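Local coordinates for SusD superfamily protein (Bacteroides vulgatus ATCC 8482, PDB 3JQ0) that is of unknown precise function but, as an outer-membrane member of the SusD family, probably takes part in binding glycans or other nutrients, at residues A[367-372]-A[440-445]; A[384-389]-A[435-440]. All coordinates share one frame; numbering follows the deposited sequence. Where two conformers were deposited one is given.

Contact 1: A[367-372]-A[440-445]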
ATOM      1  N   CYS A 367      -0.077  10.119  -5.721  1.00  6.69           N
ATOM      2  CA  CYS A 367      -0.597  11.490  -5.776  1.00  7.20           C
ATOM      3  C   CYS A 367      -1.356  11.694  -7.098  1.00  6.94           C
ATOM      4  O   CYS A 367      -2.470  12.166  -7.115  1.00  7.32           O
ATOM      5  CB  CYS A 367       0.575  12.464  -5.620  1.00  7.60           C
ATOM      6  SG  CYS A 367       0.127  14.194  -5.877  1.00  9.80           S
ATOM      7  N   LEU A 368      -0.706  11.411  -8.210  1.00  6.84           N
ATOM      8  CA  LEU A 368      -1.328  11.676  -9.506  1.00  6.77           C
ATOM      9  C   LEU A 368      -2.632  10.906  -9.701  1.00  7.07           C
ATOM     10  O   LEU A 368      -3.607  11.467 -10.200  1.00  7.25           O
ATOM     11  CB  LEU A 368      -0.343  11.369 -10.662  1.00  7.81           C
ATOM     12  CG  LEU A 368       0.879  12.272 -10.748  1.00  8.52           C
ATOM     13  CD1 LEU A 368       1.717  11.839 -11.987  1.00 10.83           C
ATOM     14  CD2 LEU A 368       0.500  13.762 -10.796  1.00  9.95           C
ATOM     15  N   LEU A 369      -2.642   9.622  -9.347  1.00  6.71           N
ATOM     16  CA  LEU A 369      -3.829   8.824  -9.597  1.00  6.89           C
ATOM     17  C   LEU A 369      -4.972   9.167  -8.640  1.00  6.48           C
ATOM     18  O   LEU A 369      -6.141   9.039  -9.023  1.00  7.68           O
ATOM     19  CB  LEU A 369      -3.486   7.331  -9.623  1.00  6.53           C
ATOM     20  CG  LEU A 369      -2.586   6.955 -10.826  1.00  7.09           C
ATOM     21  CD1 LEU A 369      -2.167   5.486 -10.682  1.00  7.74           C
ATOM     22  CD2 LEU A 369      -3.265   7.215 -12.194  1.00  8.93           C
ATOM     23  N   GLN A 370      -4.657   9.531  -7.407  1.00  6.93           N
ATOM     24  CA  GLN A 370      -5.724   9.973  -6.488  1.00  7.33           C
ATOM     25  C   GLN A 370      -6.217  11.379  -6.858  1.00  7.32           C
ATOM     26  O   GLN A 370      -7.417  11.649  -6.720  1.00  8.22           O
ATOM     27  CB  GLN A 370      -5.300   9.893  -5.026  1.00  7.26           C
ATOM     28  CG  GLN A 370      -4.896   8.488  -4.618  1.00  7.19           C
ATOM     29  CD  GLN A 370      -5.210   8.137  -3.190  1.00  6.66           C
ATOM     30  OE1 GLN A 370      -6.330   8.433  -2.709  1.00  8.93           O
ATOM     31  NE2 GLN A 370      -4.254   7.518  -2.501  1.00  7.99           N
ATOM     32  N   LEU A 371      -5.319  12.246  -7.346  1.00  7.81           N
ATOM     33  CA  LEU A 371      -5.740  13.502  -7.951  1.00  8.07           C
ATOM     34  C   LEU A 371      -6.701  13.242  -9.092  1.00  7.51           C
ATOM     35  O   LEU A 371      -7.745  13.896  -9.224  1.00  8.07           O
ATOM     36  CB  LEU A 371      -4.522  14.304  -8.354  1.00  8.03           C
ATOM     37  CG  LEU A 371      -4.807  15.640  -9.090  1.00  8.20           C
ATOM     38  CD1 LEU A 371      -5.723  16.529  -8.209  1.00  9.74           C
ATOM     39  CD2 LEU A 371      -3.481  16.347  -9.363  1.00 10.18           C
ATOM     40  N   ALA A 372      -6.370  12.288  -9.962  1.00  7.66           N
ATOM     41  CA  ALA A 372      -7.241  11.888 -11.047  1.00  7.95           C
ATOM     42  C   ALA A 372      -8.613  11.453 -10.545  1.00  7.67           C
ATOM     43  O   ALA A 372      -9.635  11.848 -11.109  1.00  8.23           O
ATOM     44  CB  ALA A 372      -6.556  10.778 -11.882  1.00  8.52           C
ATOM     45  N   ARG A 440      -2.401  -1.891 -11.816  1.00  5.75           N
ATOM     46  CA  ARG A 440      -1.144  -2.083 -12.516  1.00  5.77           C
ATOM     47  C   ARG A 440       0.023  -1.445 -11.786  1.00  6.03           C
ATOM     48  O   ARG A 440       1.159  -1.973 -11.840  1.00  6.28           O
ATOM     49  CB  ARG A 440      -1.273  -1.523 -13.950  1.00  6.19           C
ATOM     50  CG  ARG A 440      -2.173  -2.369 -14.829  1.00  6.42           C
ATOM     51  CD  ARG A 440      -2.373  -1.761 -16.202  1.00  6.69           C
ATOM     52  NE  ARG A 440      -3.104  -2.685 -17.066  1.00  6.61           N
ATOM     53  CZ  ARG A 440      -3.696  -2.367 -18.209  1.00  6.66           C
ATOM     54  NH1 ARG A 440      -3.787  -1.112 -18.602  1.00  6.80           N
ATOM     55  NH2 ARG A 440      -4.240  -3.340 -18.922  1.00  7.32           N
ATOM     56  N   GLU A 441      -0.175  -0.299 -11.138  1.00  6.14           N
ATOM     57  CA  GLU A 441       0.884   0.509 -10.583  1.00  5.74           C
ATOM     58  C   GLU A 441       1.315  -0.020  -9.192  1.00  6.26           C
ATOM     59  O   GLU A 441       2.488   0.158  -8.835  1.00  6.17           O
ATOM     60  CB  GLU A 441       0.375   1.959 -10.478  1.00  5.92           C
ATOM     61  CG  GLU A 441       1.408   2.969 -10.051  1.00  6.10           C
ATOM     62  CD  GLU A 441       2.589   3.187 -11.010  1.00  6.04           C
ATOM     63  OE1 GLU A 441       2.404   2.928 -12.219  1.00  7.07           O
ATOM     64  OE2 GLU A 441       3.652   3.694 -10.520  1.00  6.63           O
ATOM     65  N   PHE A 442       0.405  -0.594  -8.400  1.00  5.80           N
ATOM     66  CA  PHE A 442       0.594  -0.749  -6.969  1.00  5.79           C
ATOM     67  C   PHE A 442       0.552  -2.176  -6.452  1.00  5.67           C
ATOM     68  O   PHE A 442       0.351  -2.393  -5.260  1.00  5.99           O
ATOM     69  CB  PHE A 442      -0.404   0.125  -6.169  1.00  5.58           C
ATOM     70  CG  PHE A 442      -0.168   1.609  -6.374  1.00  6.13           C
ATOM     71  CD1 PHE A 442       0.991   2.204  -5.882  1.00  7.10           C
ATOM     72  CD2 PHE A 442      -1.078   2.392  -7.060  1.00  6.39           C
ATOM     73  CE1 PHE A 442       1.229   3.575  -6.071  1.00  7.65           C
ATOM     74  CE2 PHE A 442      -0.839   3.729  -7.242  1.00  7.58           C
ATOM     75  CZ  PHE A 442       0.330   4.304  -6.818  1.00  7.67           C
HETATM   76  N   MSE A 443       0.828  -3.184  -7.295  1.00  6.17           N
HETATM   77  CA  MSE A 443       0.889  -4.533  -6.756  1.00  5.57           C
HETATM   78  C   MSE A 443       1.857  -4.624  -5.617  1.00  5.43           C
HETATM   79  O   MSE A 443       2.982  -4.077  -5.694  1.00  6.09           O
HETATM   80  CB  MSE A 443       1.292  -5.557  -7.847  1.00  6.52           C
HETATM   81  CG  MSE A 443       0.379  -5.645  -9.019  1.00  6.51           C
HETATM   82 SE   MSE A 443       0.773  -7.149 -10.156  1.00  6.58          SE
HETATM   83  CE  MSE A 443      -0.053  -8.497  -9.009  1.00  8.20           C
ATOM     84  N   PHE A 444       1.478  -5.340  -4.544  1.00  5.90           N
ATOM     85  CA  PHE A 444       2.333  -5.548  -3.367  1.00  5.90           C
ATOM     86  C   PHE A 444       2.568  -4.279  -2.530  1.00  5.81           C
ATOM     87  O   PHE A 444       3.359  -4.302  -1.620  1.00  7.43           O
ATOM     88  CB  PHE A 444       3.681  -6.244  -3.712  1.00  6.55           C
ATOM     89  CG  PHE A 444       3.520  -7.334  -4.720  1.00  5.72           C
ATOM     90  CD1 PHE A 444       2.750  -8.460  -4.449  1.00  6.66           C
ATOM     91  CD2 PHE A 444       4.053  -7.231  -5.994  1.00  6.73           C
ATOM     92  CE1 PHE A 444       2.506  -9.424  -5.361  1.00  7.69           C
ATOM     93  CE2 PHE A 444       3.825  -8.222  -6.946  1.00  7.24           C
ATOM     94  CZ  PHE A 444       3.039  -9.321  -6.617  1.00  7.94           C
ATOM     95  N   GLU A 445       1.820  -3.207  -2.800  1.00  5.87           N
ATOM     96  CA  GLU A 445       1.939  -1.962  -2.082  1.00  5.46           C
ATOM     97  C   GLU A 445       0.732  -1.637  -1.221  1.00  5.84           C
ATOM     98  O   GLU A 445       0.690  -0.585  -0.602  1.00  6.86           O
ATOM     99  CB  GLU A 445       2.311  -0.799  -3.003  1.00  6.21           C
ATOM    100  CG  GLU A 445       3.722  -0.913  -3.585  1.00  5.86           C
ATOM    101  CD  GLU A 445       4.002   0.202  -4.563  1.00  6.44           C
ATOM    102  OE1 GLU A 445       4.300   1.317  -4.051  1.00  7.12           O
ATOM    103  OE2 GLU A 445       4.001  -0.039  -5.792  1.00  6.87           O
TER

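Contact 2: A[384-389]-A[435-440]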
ATOM      1  N   GLU A 384      -4.490  13.934 -18.039  1.00  7.98           N
ATOM      2  CA  GLU A 384      -3.065  14.255 -17.846  0.51  8.73           C
ATOM      3  C   GLU A 384      -2.418  13.344 -16.826  1.00  7.68           C
ATOM      4  O   GLU A 384      -1.302  12.880 -16.990  1.00  8.65           O
ATOM      5  CB  GLU A 384      -2.848  15.695 -17.394  0.51  9.29           C
ATOM      6  CG  GLU A 384      -1.362  16.158 -17.503  0.51 12.70           C
ATOM      7  CD  GLU A 384      -1.143  17.504 -16.818  0.51 16.99           C
ATOM      8  OE1 GLU A 384      -1.971  18.438 -17.025  0.51 19.90           O
ATOM      9  OE2 GLU A 384      -0.178  17.609 -16.013  0.51 21.00           O
ATOM     10  N   GLU A 385      -3.096  13.163 -15.710  1.00  7.83           N
ATOM     11  CA  GLU A 385      -2.595  12.354 -14.625  1.00  7.50           C
ATOM     12  C   GLU A 385      -2.463  10.880 -15.021  1.00  7.53           C
ATOM     13  O   GLU A 385      -1.420  10.238 -14.804  1.00  8.12           O
ATOM     14  CB  GLU A 385      -3.496  12.455 -13.393  1.00  8.76           C
ATOM     15  CG  GLU A 385      -3.501  13.765 -12.684  1.00  8.91           C
ATOM     16  CD  GLU A 385      -4.341  14.848 -13.337  1.00 10.05           C
ATOM     17  OE1 GLU A 385      -5.180  14.521 -14.182  1.00  9.94           O
ATOM     18  OE2 GLU A 385      -4.193  16.001 -12.923  1.00 10.69           O
ATOM     19  N   ILE A 386      -3.495  10.354 -15.658  1.00  7.09           N
ATOM     20  CA  ILE A 386      -3.467   8.963 -16.084  1.00  7.31           C
ATOM     21  C   ILE A 386      -2.327   8.748 -17.079  1.00  6.94           C
ATOM     22  O   ILE A 386      -1.564   7.798 -16.981  1.00  7.42           O
ATOM     23  CB  ILE A 386      -4.825   8.481 -16.659  1.00  7.55           C
ATOM     24  CG1 ILE A 386      -5.931   8.615 -15.605  1.00  7.84           C
ATOM     25  CG2 ILE A 386      -4.706   7.088 -17.217  1.00  8.21           C
ATOM     26  CD1 ILE A 386      -7.338   8.376 -16.130  1.00  8.64           C
ATOM     27  N   ASN A 387      -2.241   9.629 -18.079  1.00  6.83           N
ATOM     28  CA  ASN A 387      -1.224   9.459 -19.112  1.00  7.24           C
ATOM     29  C   ASN A 387       0.182   9.758 -18.630  1.00  6.92           C
ATOM     30  O   ASN A 387       1.113   9.195 -19.206  1.00  8.17           O
ATOM     31  CB  ASN A 387      -1.589  10.228 -20.389  1.00  7.58           C
ATOM     32  CG  ASN A 387      -2.624   9.500 -21.178  1.00  7.64           C
ATOM     33  OD1 ASN A 387      -2.742   8.290 -21.105  1.00  8.44           O
ATOM     34  ND2 ASN A 387      -3.418  10.232 -21.985  1.00  9.24           N
ATOM     35  N   ALA A 388       0.379  10.570 -17.585  1.00  7.65           N
ATOM     36  CA  ALA A 388       1.737  10.751 -17.039  1.00  7.38           C
ATOM     37  C   ALA A 388       2.207   9.390 -16.484  1.00  6.71           C
ATOM     38  O   ALA A 388       3.351   8.995 -16.691  1.00  7.43           O
ATOM     39  CB  ALA A 388       1.724  11.824 -15.939  1.00  9.48           C
ATOM     40  N   VAL A 389       1.348   8.702 -15.752  1.00  6.96           N
ATOM     41  CA  VAL A 389       1.649   7.408 -15.184  1.00  6.93           C
ATOM     42  C   VAL A 389       1.863   6.362 -16.292  1.00  7.15           C
ATOM     43  O   VAL A 389       2.828   5.563 -16.269  1.00  6.88           O
ATOM     44  CB  VAL A 389       0.645   6.985 -14.134  1.00  6.74           C
ATOM     45  CG1 VAL A 389       0.933   5.572 -13.631  1.00  7.61           C
ATOM     46  CG2 VAL A 389       0.635   7.966 -12.988  1.00  7.82           C
ATOM     47  N   LEU A 435      -9.081   2.718 -11.489  1.00  7.01           N
ATOM     48  CA  LEU A 435      -8.902   1.458 -10.748  1.00  6.78           C
ATOM     49  C   LEU A 435      -7.894   0.565 -11.467  1.00  6.34           C
ATOM     50  O   LEU A 435      -7.027  -0.021 -10.825  1.00  6.60           O
ATOM     51  CB  LEU A 435     -10.215   0.710 -10.574  1.00  7.21           C
ATOM     52  CG  LEU A 435     -11.195   1.288  -9.571  1.00  7.50           C
ATOM     53  CD1 LEU A 435     -12.463   0.431  -9.610  1.00  8.89           C
ATOM     54  CD2 LEU A 435     -10.636   1.347  -8.156  1.00  8.81           C
ATOM     55  N   LYS A 436      -8.011   0.453 -12.782  1.00  6.29           N
ATOM     56  CA  LYS A 436      -7.105  -0.391 -13.567  1.00  6.52           C
ATOM     57  C   LYS A 436      -5.697   0.123 -13.445  1.00  5.84           C
ATOM     58  O   LYS A 436      -4.743  -0.640 -13.288  1.00  6.23           O
ATOM     59  CB  LYS A 436      -7.601  -0.405 -15.009  1.00  6.42           C
ATOM     60  CG  LYS A 436      -6.633  -1.070 -16.010  1.00  7.34           C
ATOM     61  CD  LYS A 436      -7.235  -1.241 -17.402  1.00  6.87           C
ATOM     62  CE  LYS A 436      -7.444   0.062 -18.144  1.00  6.89           C
ATOM     63  NZ  LYS A 436      -8.147  -0.161 -19.454  1.00  7.08           N
ATOM     64  N   GLU A 437      -5.537   1.443 -13.540  1.00  6.46           N
ATOM     65  CA  GLU A 437      -4.206   2.044 -13.488  1.00  6.63           C
ATOM     66  C   GLU A 437      -3.568   1.773 -12.126  1.00  6.11           C
ATOM     67  O   GLU A 437      -2.374   1.432 -12.053  1.00  6.55           O
ATOM     68  CB  GLU A 437      -4.238   3.520 -13.812  1.00  6.51           C
ATOM     69  CG  GLU A 437      -2.879   4.047 -14.242  1.00  6.52           C
ATOM     70  CD  GLU A 437      -2.409   3.454 -15.554  1.00  7.07           C
ATOM     71  OE1 GLU A 437      -3.278   3.147 -16.422  1.00  7.24           O
ATOM     72  OE2 GLU A 437      -1.188   3.261 -15.717  1.00  7.37           O
ATOM     73  N   ARG A 438      -4.322   1.940 -11.053  1.00  6.20           N
ATOM     74  CA  ARG A 438      -3.814   1.696  -9.730  1.00  5.84           C
ATOM     75  C   ARG A 438      -3.475   0.235  -9.505  1.00  5.96           C
ATOM     76  O   ARG A 438      -2.499  -0.096  -8.817  1.00  6.65           O
ATOM     77  CB  ARG A 438      -4.780   2.198  -8.636  1.00  6.38           C
ATOM     78  CG  ARG A 438      -4.886   3.700  -8.585  1.00  6.98           C
ATOM     79  CD  ARG A 438      -5.766   4.174  -7.438  1.00  8.09           C
ATOM     80  NE  ARG A 438      -5.226   3.927  -6.142  1.00  8.19           N
ATOM     81  CZ  ARG A 438      -4.293   4.633  -5.554  1.00  7.15           C
ATOM     82  NH1 ARG A 438      -3.726   5.656  -6.154  1.00  7.43           N
ATOM     83  NH2 ARG A 438      -3.921   4.315  -4.308  1.00  9.12           N
ATOM     84  N   LEU A 439      -4.261  -0.668 -10.091  1.00  6.25           N
ATOM     85  CA  LEU A 439      -3.984  -2.094  -9.990  1.00  6.52           C
ATOM     86  C   LEU A 439      -2.599  -2.396 -10.602  1.00  5.82           C
ATOM     87  O   LEU A 439      -1.764  -3.067 -10.010  1.00  6.35           O
ATOM     88  CB  LEU A 439      -5.099  -2.921 -10.643  1.00  6.20           C
ATOM     89  CG  LEU A 439      -4.886  -4.426 -10.711  1.00  7.00           C
ATOM     90  CD1 LEU A 439      -4.561  -5.074  -9.393  1.00  8.87           C
ATOM     91  CD2 LEU A 439      -6.059  -5.064 -11.396  1.00  9.08           C
ATOM     92  N   ARG A 440      -2.401  -1.891 -11.816  1.00  5.75           N
ATOM     93  CA  ARG A 440      -1.144  -2.083 -12.516  1.00  5.77           C
ATOM     94  C   ARG A 440       0.023  -1.445 -11.786  1.00  6.03           C
ATOM     95  O   ARG A 440       1.159  -1.973 -11.840  1.00  6.28           O
ATOM     96  CB  ARG A 440      -1.273  -1.523 -13.950  1.00  6.19           C
ATOM     97  CG  ARG A 440      -2.173  -2.369 -14.829  1.00  6.42           C
ATOM     98  CD  ARG A 440      -2.373  -1.761 -16.202  1.00  6.69           C
ATOM     99  NE  ARG A 440      -3.104  -2.685 -17.066  1.00  6.61           N
ATOM    100  CZ  ARG A 440      -3.696  -2.367 -18.209  1.00  6.66           C
ATOM    101  NH1 ARG A 440      -3.787  -1.112 -18.602  1.00  6.80           N
ATOM    102  NH2 ARG A 440      -4.240  -3.340 -18.922  1.00  7.32           N
TER

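Contact 1: A[367-372]-A[440-445]
Leu369 meets Phe442 and Glu441 in a small, buried and largely apolar contact, where helix 364-377 faces the last turn of helix 430-441 and the chain that follows it, inside the helical part of the SusD fold. One methyl does all the touching: Leu369 CD1 lies 4.1 Å from Phe442 CE2 and 4.4 Å from Glu441 CB. It approaches the ring obliquely, and the two side chains run past each other in opposite directions. With Phe442 CG anti to the carbonyl carbon (chi1 -66°), the ring leans back toward the Leu369 helix while its backbone enters a type II turn, closed by the bond from Glu445 N to Phe442 O at 3.0 Å. Glu441 CG sits 3.6 Å above one face of the Phe442 ring, and Glu445 OE1 lies in the ring plane at its edge. Only the aliphatic base of Glu441 meets Leu369; its carboxylate turns to Arg363, Arg392 and Arg315, while Glu445 pairs with Lys341 and Arg363. No hydrogen bond crosses between the two segments. Leucine and phenylalanine therefore meet through dispersion and burial, while the two carboxylates beside them are met by basic groups from elsewhere in the chain.

Contact 2: A[384-389]-A[435-440]
Glu437 reaches between Ile386 and Val389, one helical turn apart, in a helix-helix packing of the α-helical SusD fold: helix 430-441 lies against helix 383-394. The backbones come closest at Ile386 and Glu437, whose CA atoms are 7.4 Å apart. Of the three, Glu437 has the most surface buried by the contact. Its side chain leaves with CG anti to the backbone N (chi1 -160°) and then bends at chi2 (66°), which turns the carboxylate aside, so that it lies across the front of the neighbouring helix and does not point into it. One oxygen thus falls to each hydrophobic partner, Glu437 OE1 standing 4.3 Å from Ile386 CG2. The Val389 and Glu437 side chains lie alongside each other, pointing opposite ways. No hydrogen bond links the segments, since the side chains facing the carboxylate are aliphatic; its oxygens instead pair with arginines. OE1 makes a salt bridge to Arg390 NE, just beyond the segment on the same helix as its apolar neighbours, and OE2 makes one to Arg315 NH1. The buried charge is consequently balanced by two arginines, which would probably favour the ionised form of the glutamate. Ile386 also packs on Ile434, a turn earlier on helix 430-441, and on Tyr408 of a loop, so apolar packing continues beside the charged group. At the other end, Val389 CG1 lies 3.8 Å from Glu437 OE2 and 4.2 Å from Glu437 CG.

How the contacts relate
Followed from the N terminus, the chain reaches helix 364-377 in its C-terminal half, turns into helix 383-394, and, after an excursion that is about half helical, returns as helix 430-441. Contact 1 closes the longer loop, from 367-372 to 440-445; contact 2, joining 384-389 to 435-440, is nested inside it. Both use helix 430-441, with Arg440 common to their segments, so this helix packs against two helices consecutive in the chain. The contact centres are about 7 Å apart. They touch directly where Glu441 OE1 of contact 1 meets Val389 CG1 of contact 2 at 3.3 Å, and Arg315 NH1 joins them further by salt bridges to both Glu437 and Glu441.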